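PDB 5KU7: TIR-NB-LRR type resistance protein RPV1 from Vitis rotundifolia, which belongs to the TIR-NB-LRR family of plant intracellular immune receptors and is represented here by its TIR domain, a signalling module of the flavodoxin-like type. Local coordinates for residues 9-14 and 37-42; 29-34 and 160-165; 97-102 and 146-151. All blocks are in the same frame, centred on the assembly; numbering follows the deposited sequence.

Overall arrangement
The three contacts sample one TIR domain, whose parallel five-stranded sheet has the strand order 2-1-3-4-5. Contact 1 pairs strands 8-14 and 38-39 at one margin, and contact 3 pairs strands 95-101 and 146-148 at the other, centres about 18 Å apart. Contact 2 joins helix 23-33, in the connection between the strands of contact 1, to helix 154-175, which follows the last strand. Along the chain, contacts 1 and 2 interleave; contact 3 opens after contact 1 has closed and lies between the segments of contact 2. Leu31 packs on Thr38, while Ile161 and Ile165 pack on Trp146. Early and late chain thus meet on one face of the sheet, and contacts 1 and 2 both reach the second subunit.

Contact 1. Residues 9-14 and 37-42; sequences DVFLSF and RTFRDD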
loop_
_atom_site.group_PDB
_atom_site.type_symbol
_atom_site.label_atom_id
_atom_site.label_comp_id
_atom_site.label_asym_id
_atom_site.label_seq_id
_atom_site.Cartn_x
_atom_site.Cartn_y
_atom_site.Cartn_z
ATOM N N ASP A 9 16.221 -12.225 10.025
ATOM C CA ASP A 9 15.444 -11.918 11.222
ATOM C C ASP A 9 13.981 -12.305 11.030
ATOM O O ASP A 9 13.328 -12.810 11.939
ATOM C CB ASP A 9 15.596 -10.445 11.561
ATOM C CG ASP A 9 17.018 -10.103 11.940
ATOM O OD1 ASP A 9 17.605 -10.858 12.746
ATOM O OD2 ASP A 9 17.571 -9.124 11.403
ATOM N N VAL A 10 13.485 -12.081 9.820
ATOM C CA VAL A 10 12.095 -12.336 9.492
ATOM C C VAL A 10 11.920 -13.032 8.141
ATOM O O VAL A 10 12.512 -12.637 7.127
ATOM C CB VAL A 10 11.288 -11.028 9.469
ATOM C CG1 VAL A 10 9.920 -11.253 8.832
ATOM C CG2 VAL A 10 11.151 -10.478 10.882
ATOM N N PHE A 11 11.107 -14.083 8.143
ATOM C CA PHE A 11 10.618 -14.674 6.903
ATOM C C PHE A 11 9.198 -14.158 6.678
ATOM O O PHE A 11 8.326 -14.319 7.538
ATOM C CB PHE A 11 10.657 -16.216 6.954
ATOM C CG PHE A 11 10.098 -16.882 5.729
ATOM C CD1 PHE A 11 8.744 -17.164 5.634
ATOM C CD2 PHE A 11 10.926 -17.233 4.666
ATOM C CE1 PHE A 11 8.217 -17.776 4.498
ATOM C CE2 PHE A 11 10.407 -17.853 3.532
ATOM C CZ PHE A 11 9.049 -18.120 3.452
ATOM N N LEU A 12 8.988 -13.516 5.532
ATOM C CA LEU A 12 7.686 -12.983 5.146
ATOM C C LEU A 12 6.833 -13.988 4.389
ATOM O O LEU A 12 7.094 -14.256 3.219
ATOM C CB LEU A 12 7.858 -11.761 4.257
ATOM C CG LEU A 12 7.553 -10.434 4.889
ATOM C CD1 LEU A 12 7.743 -9.333 3.850
ATOM C CD2 LEU A 12 6.113 -10.521 5.398
ATOM N N SER A 13 5.790 -14.507 5.027
ATOM C CA SER A 13 4.858 -15.393 4.340
ATOM C C SER A 13 3.594 -14.633 3.935
ATOM O O SER A 13 2.940 -14.009 4.764
ATOM C CB SER A 13 4.518 -16.592 5.225
ATOM O OG SER A 13 3.499 -17.401 4.666
ATOM N N PHE A 14 3.254 -14.702 2.655
ATOM C CA PHE A 14 2.153 -13.925 2.108
ATOM C C PHE A 14 1.601 -14.632 0.881
ATOM O O PHE A 14 2.260 -15.486 0.292
ATOM C CB PHE A 14 2.625 -12.516 1.741
ATOM C CG PHE A 14 3.715 -12.500 0.675
ATOM C CD1 PHE A 14 5.025 -12.845 0.991
ATOM C CD2 PHE A 14 3.419 -12.158 -0.633
ATOM C CE1 PHE A 14 6.017 -12.837 0.028
ATOM C CE2 PHE A 14 4.410 -12.163 -1.622
ATOM C CZ PHE A 14 5.707 -12.494 -1.293
ATOM N N ARG A 37 16.521 -7.794 9.034
ATOM C CA ARG A 37 16.841 -8.535 7.818
ATOM C C ARG A 37 15.712 -9.504 7.466
ATOM O O ARG A 37 15.430 -10.433 8.209
ATOM C CB ARG A 37 18.169 -9.279 7.949
ATOM C CG ARG A 37 18.962 -9.197 6.656
ATOM C CD ARG A 37 20.074 -10.210 6.528
ATOM N NE ARG A 37 20.529 -10.276 5.137
ATOM C CZ ARG A 37 21.396 -11.164 4.660
ATOM N NH1 ARG A 37 21.919 -12.084 5.464
ATOM N NH2 ARG A 37 21.739 -11.133 3.376
ATOM N N THR A 38 15.094 -9.297 6.309
ATOM C CA THR A 38 13.865 -9.992 5.967
ATOM C C THR A 38 13.954 -10.751 4.669
ATOM O O THR A 38 14.441 -10.229 3.669
ATOM C CB THR A 38 12.706 -8.989 5.872
ATOM O OG1 THR A 38 12.596 -8.327 7.132
ATOM C CG2 THR A 38 11.381 -9.681 5.534
ATOM N N PHE A 39 13.474 -11.990 4.682
ATOM C CA PHE A 39 13.395 -12.756 3.446
ATOM C C PHE A 39 12.016 -12.615 2.852
ATOM O O PHE A 39 11.021 -13.027 3.453
ATOM C CB PHE A 39 13.715 -14.236 3.670
ATOM C CG PHE A 39 13.606 -15.083 2.412
ATOM C CD1 PHE A 39 12.361 -15.492 1.934
ATOM C CD2 PHE A 39 14.743 -15.479 1.728
ATOM C CE1 PHE A 39 12.250 -16.252 0.790
ATOM C CE2 PHE A 39 14.651 -16.263 0.574
ATOM C CZ PHE A 39 13.409 -16.648 0.106
ATOM N N ARG A 40 11.971 -12.047 1.653
ATOM C CA ARG A 40 10.729 -11.886 0.914
ATOM C C ARG A 40 10.875 -12.464 -0.478
ATOM O O ARG A 40 11.571 -11.884 -1.304
ATOM C CB ARG A 40 10.333 -10.401 0.854
ATOM C CG ARG A 40 9.003 -10.174 0.189
ATOM C CD ARG A 40 9.201 -10.033 -1.315
ATOM N NE ARG A 40 8.607 -8.762 -1.696
ATOM C CZ ARG A 40 9.280 -7.663 -1.983
ATOM N NH1 ARG A 40 10.601 -7.669 -2.025
ATOM N NH2 ARG A 40 8.613 -6.563 -2.265
ATOM N N ASP A 41 10.209 -13.593 -0.734
ATOM C CA ASP A 41 10.451 -14.372 -1.958
ATOM C C ASP A 41 10.023 -13.589 -3.188
ATOM O O ASP A 41 8.868 -13.183 -3.296
ATOM C CB ASP A 41 9.713 -15.723 -1.922
ATOM C CG ASP A 41 10.012 -16.595 -3.161
ATOM O OD1 ASP A 41 11.146 -16.539 -3.672
ATOM O OD2 ASP A 41 9.131 -17.352 -3.624
ATOM N N ASP A 42 10.949 -13.392 -4.116
ATOM C CA ASP A 42 10.628 -12.688 -5.346
ATOM C C ASP A 42 11.094 -13.462 -6.573
ATOM O O ASP A 42 11.119 -12.910 -7.669
ATOM C CB ASP A 42 11.245 -11.273 -5.359
ATOM C CG ASP A 42 12.782 -11.279 -5.273
ATOM O OD1 ASP A 42 13.413 -12.352 -5.393
ATOM O OD2 ASP A 42 13.370 -10.188 -5.130
HETATM O O HOH W 1 8.690 -15.228 1.172
#
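Val10 and Phe11 run parallel to Thr38 and Phe39, with the CA atoms of Val10 and Thr38 4.6 Å apart. This is the marginal pairing of the first two strands in a flavodoxin-like TIR sheet, connected by a beta-alpha-beta crossover through helix 23-33. Phe39 N donates to Val10 O, and Leu12 N to Phe39 O in a nearly straight bond (169°). Arg37 O receives both Asp9 N and Val10 N, while Arg37 N reaches the anti lone pair of Asp9 OD2 at 2.9 Å, the short carboxylate replacing a backbone acceptor. A water donates to Leu12 O and accepts from Asp41 N.

Phe11 and Phe39 share one face: CG anti to the backbone N in both sends them the same way, and similar second torsions leave the rings near parallel (11°) but slid apart. Phe11 CE2 lies 3.5 Å from Phe39 CD1. On the other face the branched Val10 and Thr38, suited to extended backbone, lie alongside each other. Phe14 brings its CZ edge to Asp41 O at 3.8 Å; Arg40 lends CG to Phe14 CE1 and its guanidinium to a salt bridge with Asp25.

Helix 52-59 covers the Phe11 and Phe39 face, helix 23-33 packs against Leu12 and Thr38, and strand 61-68 continues the sheet beyond 9-14.

Contact 2. Residues 29-34 and 160-165; sequences SALGRR and EITNSI
Arg34, just after helix 23-33, reaches to Asn163 on helix 154-175 and grips one oxygen with two nitrogens. Its NE donates to Asn163 OD1 at 3.1 Å, and its NH2 donates to the same oxygen at 3.3 Å. OD1 lies near the guanidinium plane, but both donors approach from one face of the amide, well above its plane, and the two flat groups are turned 61° apart. The third nitrogen turns back: NH1 donates to Ala30 O at 3.3 Å, again in the guanidinium plane. The extended arginine bridges a wide gap, for the axes of helical segments 29-33 and 160-165 approach to 9.7 Å with their directions 41° apart.

Thr162 CB lies over one face of the guanidinium, offset toward its rim. With OG1 between the backbone N and the carbonyl carbon (chi1 58°), the hydroxyl can bond to Ile158 O and the methyl faces the other helix. Thr162 CG2 meets Leu31 CD2 at 3.6 Å and Ala30 CB at 3.9 Å. The small alanine admits the methyl, while leucine also extends CD2 toward Ile165 CD1. Both helices lie on one face of the TIR sheet, where Ile161 and Ile165 pack on Trp146 of strand 146-148.

The contact therefore combines an apolar centre with a polar border, in which a neutral amide oxygen and a backbone carbonyl share the arginine's donors and should favour its positive charge.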
loop_
_atom_site.group_PDB
_atom_site.type_symbol
_atom_site.label_atom_id
_atom_site.label_comp_id
_atom_site.label_asym_id
_atom_site.label_seq_id
_atom_site.Cartn_x
_atom_site.Cartn_y
_atom_site.Cartn_z
ATOM N N SER A 29 9.559 -3.264 3.060
ATOM C CA SER A 29 10.442 -2.117 3.020
ATOM C C SER A 29 10.559 -1.496 4.413
ATOM O O SER A 29 11.653 -1.121 4.832
ATOM C CB SER A 29 9.925 -1.098 2.006
ATOM O OG SER A 29 10.729 0.062 1.992
ATOM N N ALA A 30 9.439 -1.418 5.141
ATOM C CA ALA A 30 9.454 -0.859 6.503
ATOM C C ALA A 30 10.352 -1.679 7.429
ATOM O O ALA A 30 11.075 -1.117 8.251
ATOM C CB ALA A 30 8.042 -0.783 7.068
ATOM N N LEU A 31 10.306 -3.009 7.298
ATOM C CA LEU A 31 11.140 -3.876 8.144
ATOM C C LEU A 31 12.612 -3.590 7.898
ATOM O O LEU A 31 13.406 -3.498 8.835
ATOM C CB LEU A 31 10.838 -5.353 7.885
ATOM C CG LEU A 31 9.440 -5.808 8.323
ATOM C CD1 LEU A 31 9.134 -7.134 7.662
ATOM C CD2 LEU A 31 9.339 -5.924 9.856
ATOM N N GLY A 32 12.971 -3.467 6.622
ATOM C CA GLY A 32 14.346 -3.211 6.248
ATOM C C GLY A 32 14.845 -1.916 6.843
ATOM O O GLY A 32 15.974 -1.843 7.312
ATOM N N ARG A 33 13.997 -0.894 6.840
ATOM C CA ARG A 33 14.377 0.399 7.388
ATOM C C ARG A 33 14.763 0.315 8.860
ATOM O O ARG A 33 15.532 1.139 9.346
ATOM C CB ARG A 33 13.247 1.421 7.190
ATOM C CG ARG A 33 13.155 1.923 5.755
ATOM C CD ARG A 33 12.353 3.227 5.653
ATOM N NE ARG A 33 10.965 3.042 6.065
ATOM C CZ ARG A 33 10.020 2.553 5.274
ATOM N NH1 ARG A 33 10.316 2.204 4.018
ATOM N NH2 ARG A 33 8.783 2.413 5.733
ATOM N N ARG A 34 14.220 -0.674 9.564
ATOM C CA ARG A 34 14.481 -0.843 10.992
ATOM C C ARG A 34 15.630 -1.813 11.234
ATOM O O ARG A 34 15.864 -2.239 12.356
ATOM C CB ARG A 34 13.219 -1.333 11.715
ATOM C CG ARG A 34 12.294 -0.216 12.128
ATOM C CD ARG A 34 10.861 -0.699 12.230
ATOM N NE ARG A 34 9.926 0.390 12.530
ATOM C CZ ARG A 34 9.285 1.111 11.608
ATOM N NH1 ARG A 34 9.464 0.872 10.302
ATOM N NH2 ARG A 34 8.460 2.073 11.991
ATOM N N GLU A 160 3.302 0.652 13.278
ATOM C CA GLU A 160 2.977 0.049 14.557
ATOM C C GLU A 160 3.459 -1.422 14.616
ATOM O O GLU A 160 4.107 -1.842 15.572
ATOM C CB GLU A 160 1.478 0.155 14.796
ATOM C CG GLU A 160 0.969 -0.740 15.876
ATOM C CD GLU A 160 -0.495 -0.522 16.141
ATOM O OE1 GLU A 160 -1.073 0.424 15.547
ATOM O OE2 GLU A 160 -1.057 -1.299 16.943
ATOM N N ILE A 161 3.176 -2.177 13.561
ATOM C CA ILE A 161 3.591 -3.565 13.459
ATOM C C ILE A 161 5.111 -3.729 13.501
ATOM O O ILE A 161 5.666 -4.562 14.235
ATOM C CB ILE A 161 3.054 -4.179 12.157
ATOM C CG1 ILE A 161 1.529 -4.304 12.224
ATOM C CG2 ILE A 161 3.720 -5.532 11.869
ATOM C CD1 ILE A 161 0.890 -4.488 10.875
ATOM N N THR A 162 5.800 -2.933 12.708
ATOM C CA THR A 162 7.228 -3.125 12.614
ATOM C C THR A 162 7.952 -2.618 13.869
ATOM O O THR A 162 9.037 -3.109 14.199
ATOM C CB THR A 162 7.771 -2.461 11.360
ATOM O OG1 THR A 162 7.434 -1.082 11.397
ATOM C CG2 THR A 162 7.115 -3.072 10.120
ATOM N N ASN A 163 7.343 -1.667 14.579
ATOM C CA ASN A 163 7.906 -1.181 15.841
ATOM C C ASN A 163 7.846 -2.253 16.907
ATOM O O ASN A 163 8.817 -2.495 17.619
ATOM C CB ASN A 163 7.153 0.045 16.354
ATOM C CG ASN A 163 7.660 1.334 15.764
ATOM O OD1 ASN A 163 8.732 1.374 15.162
ATOM N ND2 ASN A 163 6.899 2.407 15.954
ATOM N N SER A 164 6.686 -2.890 16.999
ATOM C CA SER A 164 6.472 -4.001 17.907
ATOM C C SER A 164 7.392 -5.193 17.584
ATOM O O SER A 164 8.018 -5.758 18.482
ATOM C CB SER A 164 5.001 -4.421 17.854
ATOM O OG SER A 164 4.788 -5.621 18.568
ATOM N N ILE A 165 7.520 -5.528 16.300
ATOM C CA ILE A 165 8.392 -6.629 15.877
ATOM C C ILE A 165 9.848 -6.312 16.197
ATOM O O ILE A 165 10.609 -7.181 16.642
ATOM C CB ILE A 165 8.240 -6.929 14.363
ATOM C CG1 ILE A 165 6.870 -7.544 14.087
ATOM C CG2 ILE A 165 9.318 -7.901 13.872
ATOM C CD1 ILE A 165 6.618 -7.771 12.614
#

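Contact 3. Residues 97-102 and 146-151; sequences FPIFYH and WHLLDD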
loop_
_atom_site.group_PDB
_atom_site.type_symbol
_atom_site.label_atom_id
_atom_site.label_comp_id
_atom_site.label_asym_id
_atom_site.label_seq_id
_atom_site.Cartn_x
_atom_site.Cartn_y
_atom_site.Cartn_z
ATOM N N PHE A 97 4.624 -13.976 13.989
ATOM C CA PHE A 97 3.839 -12.748 14.122
ATOM C C PHE A 97 2.741 -12.684 13.080
ATOM O O PHE A 97 3.011 -12.408 11.924
ATOM C CB PHE A 97 4.737 -11.532 13.971
ATOM C CG PHE A 97 5.900 -11.532 14.903
ATOM C CD1 PHE A 97 7.188 -11.672 14.422
ATOM C CD2 PHE A 97 5.708 -11.365 16.263
ATOM C CE1 PHE A 97 8.267 -11.656 15.289
ATOM C CE2 PHE A 97 6.775 -11.346 17.126
ATOM C CZ PHE A 97 8.058 -11.486 16.639
ATOM N N PRO A 98 1.500 -12.990 13.472
ATOM C CA PRO A 98 0.471 -13.027 12.427
ATOM C C PRO A 98 -0.224 -11.671 12.234
ATOM O O PRO A 98 -0.558 -10.971 13.203
ATOM C CB PRO A 98 -0.508 -14.086 12.940
ATOM C CG PRO A 98 -0.390 -13.999 14.467
ATOM C CD PRO A 98 1.016 -13.500 14.775
ATOM N N ILE A 99 -0.397 -11.317 10.974
ATOM C CA ILE A 99 -1.153 -10.156 10.540
ATOM C C ILE A 99 -2.378 -10.630 9.804
ATOM O O ILE A 99 -2.270 -11.380 8.836
ATOM C CB ILE A 99 -0.377 -9.256 9.569
ATOM C CG1 ILE A 99 0.872 -8.707 10.228
ATOM C CG2 ILE A 99 -1.293 -8.128 9.069
ATOM C CD1 ILE A 99 1.820 -8.104 9.242
ATOM N N PHE A 100 -3.538 -10.195 10.259
ATOM C CA PHE A 100 -4.771 -10.565 9.613
ATOM C C PHE A 100 -5.175 -9.390 8.753
ATOM O O PHE A 100 -5.757 -8.428 9.238
ATOM C CB PHE A 100 -5.814 -10.945 10.660
ATOM C CG PHE A 100 -5.330 -12.031 11.615
ATOM C CD1 PHE A 100 -5.373 -13.377 11.243
ATOM C CD2 PHE A 100 -4.810 -11.707 12.871
ATOM C CE1 PHE A 100 -4.918 -14.383 12.108
ATOM C CE2 PHE A 100 -4.348 -12.700 13.740
ATOM C CZ PHE A 100 -4.399 -14.046 13.360
ATOM N N TYR A 101 -4.814 -9.466 7.475
ATOM C CA TYR A 101 -4.945 -8.343 6.561
ATOM C C TYR A 101 -6.304 -8.304 5.883
ATOM O O TYR A 101 -6.532 -8.986 4.876
ATOM C CB TYR A 101 -3.835 -8.377 5.499
ATOM C CG TYR A 101 -3.853 -7.144 4.612
ATOM C CD1 TYR A 101 -3.528 -5.888 5.132
ATOM C CD2 TYR A 101 -4.201 -7.231 3.262
ATOM C CE1 TYR A 101 -3.542 -4.753 4.334
ATOM C CE2 TYR A 101 -4.240 -6.097 2.460
ATOM C CZ TYR A 101 -3.902 -4.868 3.001
ATOM O OH TYR A 101 -3.912 -3.757 2.214
ATOM N N HIS A 102 -7.199 -7.497 6.450
ATOM C CA HIS A 102 -8.556 -7.322 5.938
ATOM C C HIS A 102 -9.302 -8.643 5.890
ATOM O O HIS A 102 -10.171 -8.845 5.043
ATOM C CB HIS A 102 -8.539 -6.669 4.555
ATOM C CG HIS A 102 -7.864 -5.335 4.532
ATOM N ND1 HIS A 102 -7.628 -4.637 3.366
ATOM C CD2 HIS A 102 -7.382 -4.567 5.538
ATOM C CE1 HIS A 102 -7.019 -3.502 3.656
ATOM N NE2 HIS A 102 -6.857 -3.435 4.966
ATOM N N TRP A 146 -1.960 -8.719 14.808
ATOM C CA TRP A 146 -2.662 -7.504 14.474
ATOM C C TRP A 146 -3.768 -7.805 13.476
ATOM O O TRP A 146 -3.524 -8.404 12.429
ATOM C CB TRP A 146 -1.703 -6.472 13.877
ATOM C CG TRP A 146 -0.489 -6.205 14.704
ATOM C CD1 TRP A 146 -0.300 -5.157 15.558
ATOM C CD2 TRP A 146 0.701 -7.001 14.775
ATOM N NE1 TRP A 146 0.935 -5.250 16.154
ATOM C CE2 TRP A 146 1.567 -6.374 15.695
ATOM C CE3 TRP A 146 1.117 -8.182 14.159
ATOM C CZ2 TRP A 146 2.827 -6.894 16.012
ATOM C CZ3 TRP A 146 2.369 -8.694 14.469
ATOM C CH2 TRP A 146 3.210 -8.048 15.389
ATOM N N HIS A 147 -4.983 -7.392 13.810
ATOM C CA HIS A 147 -6.082 -7.421 12.866
ATOM C C HIS A 147 -6.188 -6.042 12.178
ATOM O O HIS A 147 -6.452 -5.036 12.826
ATOM C CB HIS A 147 -7.385 -7.784 13.571
ATOM C CG HIS A 147 -8.556 -7.902 12.648
ATOM N ND1 HIS A 147 -9.861 -7.854 13.091
ATOM C CD2 HIS A 147 -8.621 -8.070 11.306
ATOM C CE1 HIS A 147 -10.678 -7.980 12.061
ATOM N NE2 HIS A 147 -9.952 -8.114 10.966
ATOM N N LEU A 148 -5.958 -5.995 10.874
ATOM C CA LEU A 148 -5.957 -4.727 10.148
ATOM C C LEU A 148 -7.207 -4.595 9.311
ATOM O O LEU A 148 -7.524 -5.480 8.509
ATOM C CB LEU A 148 -4.738 -4.611 9.227
ATOM C CG LEU A 148 -3.410 -4.110 9.797
ATOM C CD1 LEU A 148 -3.024 -4.869 11.033
ATOM C CD2 LEU A 148 -2.327 -4.191 8.752
ATOM N N LEU A 149 -7.900 -3.483 9.495
ATOM C CA LEU A 149 -9.049 -3.134 8.683
ATOM C C LEU A 149 -8.664 -2.091 7.660
ATOM O O LEU A 149 -7.572 -1.509 7.706
ATOM C CB LEU A 149 -10.180 -2.601 9.547
ATOM C CG LEU A 149 -10.427 -3.385 10.836
ATOM C CD1 LEU A 149 -11.360 -2.614 11.767
ATOM C CD2 LEU A 149 -10.977 -4.777 10.517
ATOM N N ASP A 150 -9.569 -1.846 6.732
ATOM C CA ASP A 150 -9.379 -0.743 5.820
ATOM C C ASP A 150 -10.039 0.460 6.485
ATOM O O ASP A 150 -10.561 0.345 7.603
ATOM C CB ASP A 150 -9.943 -1.074 4.439
ATOM C CG ASP A 150 -11.418 -1.349 4.464
ATOM O OD1 ASP A 150 -11.980 -1.503 5.568
ATOM O OD2 ASP A 150 -12.011 -1.454 3.373
ATOM N N ASP A 151 -9.979 1.620 5.851
ATOM C CA ASP A 151 -10.526 2.817 6.486
ATOM C C ASP A 151 -9.600 3.270 7.614
ATOM O O ASP A 151 -10.011 4.003 8.521
ATOM C CB ASP A 151 -11.949 2.596 7.009
ATOM C CG ASP A 151 -12.919 2.215 5.909
ATOM O OD1 ASP A 151 -12.620 2.522 4.734
ATOM O OD2 ASP A 151 -13.986 1.633 6.216
#
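Trp146 and Leu148 lie against Ile99 and its neighbours where the last two strands of the flavodoxin-like TIR sheet pair in parallel. Four backbone bonds join them: Trp146 N to Pro98 O, Phe100 N to Trp146 O, Leu148 N to Phe100 O and His102 N to Leu148 O. The second is nearly straight, at 175°. Proline is tolerated at 98 because the pairing uses its carbonyl and does not require the N-H it lacks.

On one face, the broad indole spans several residues. With CG of Trp146 beside the backbone N (chi1 -52°), the indole reaches back toward Phe97 and Ile99: the six-membered ring meets Phe97 CB at its CZ3 edge, 3.7 Å away, and CE3 lies 4.0 Å from Ile99 CG1. Leu148 uses its branched end, CD2, against Ile99 CG2 at 4.1 Å and at the edge of the Tyr101 ring. On the other face, shared with Phe100, His147 turns the CD2 edge of its imidazole to Phe100 O.

Farther out, Ile161 and Ser164 of helix 154-175 back Trp146, and Pro105 and Val108 of helix 105-110 back Phe100. Tyr101, stacked on Phe23, has its hydroxyl bonded to Glu154. Where the strands end, the imidazole of His102 lies between Tyr101 on one face and Asp150 on the opposite face, with Asp150 CB making a CH-pi contact 4.1 Å from the His102 ring centroid.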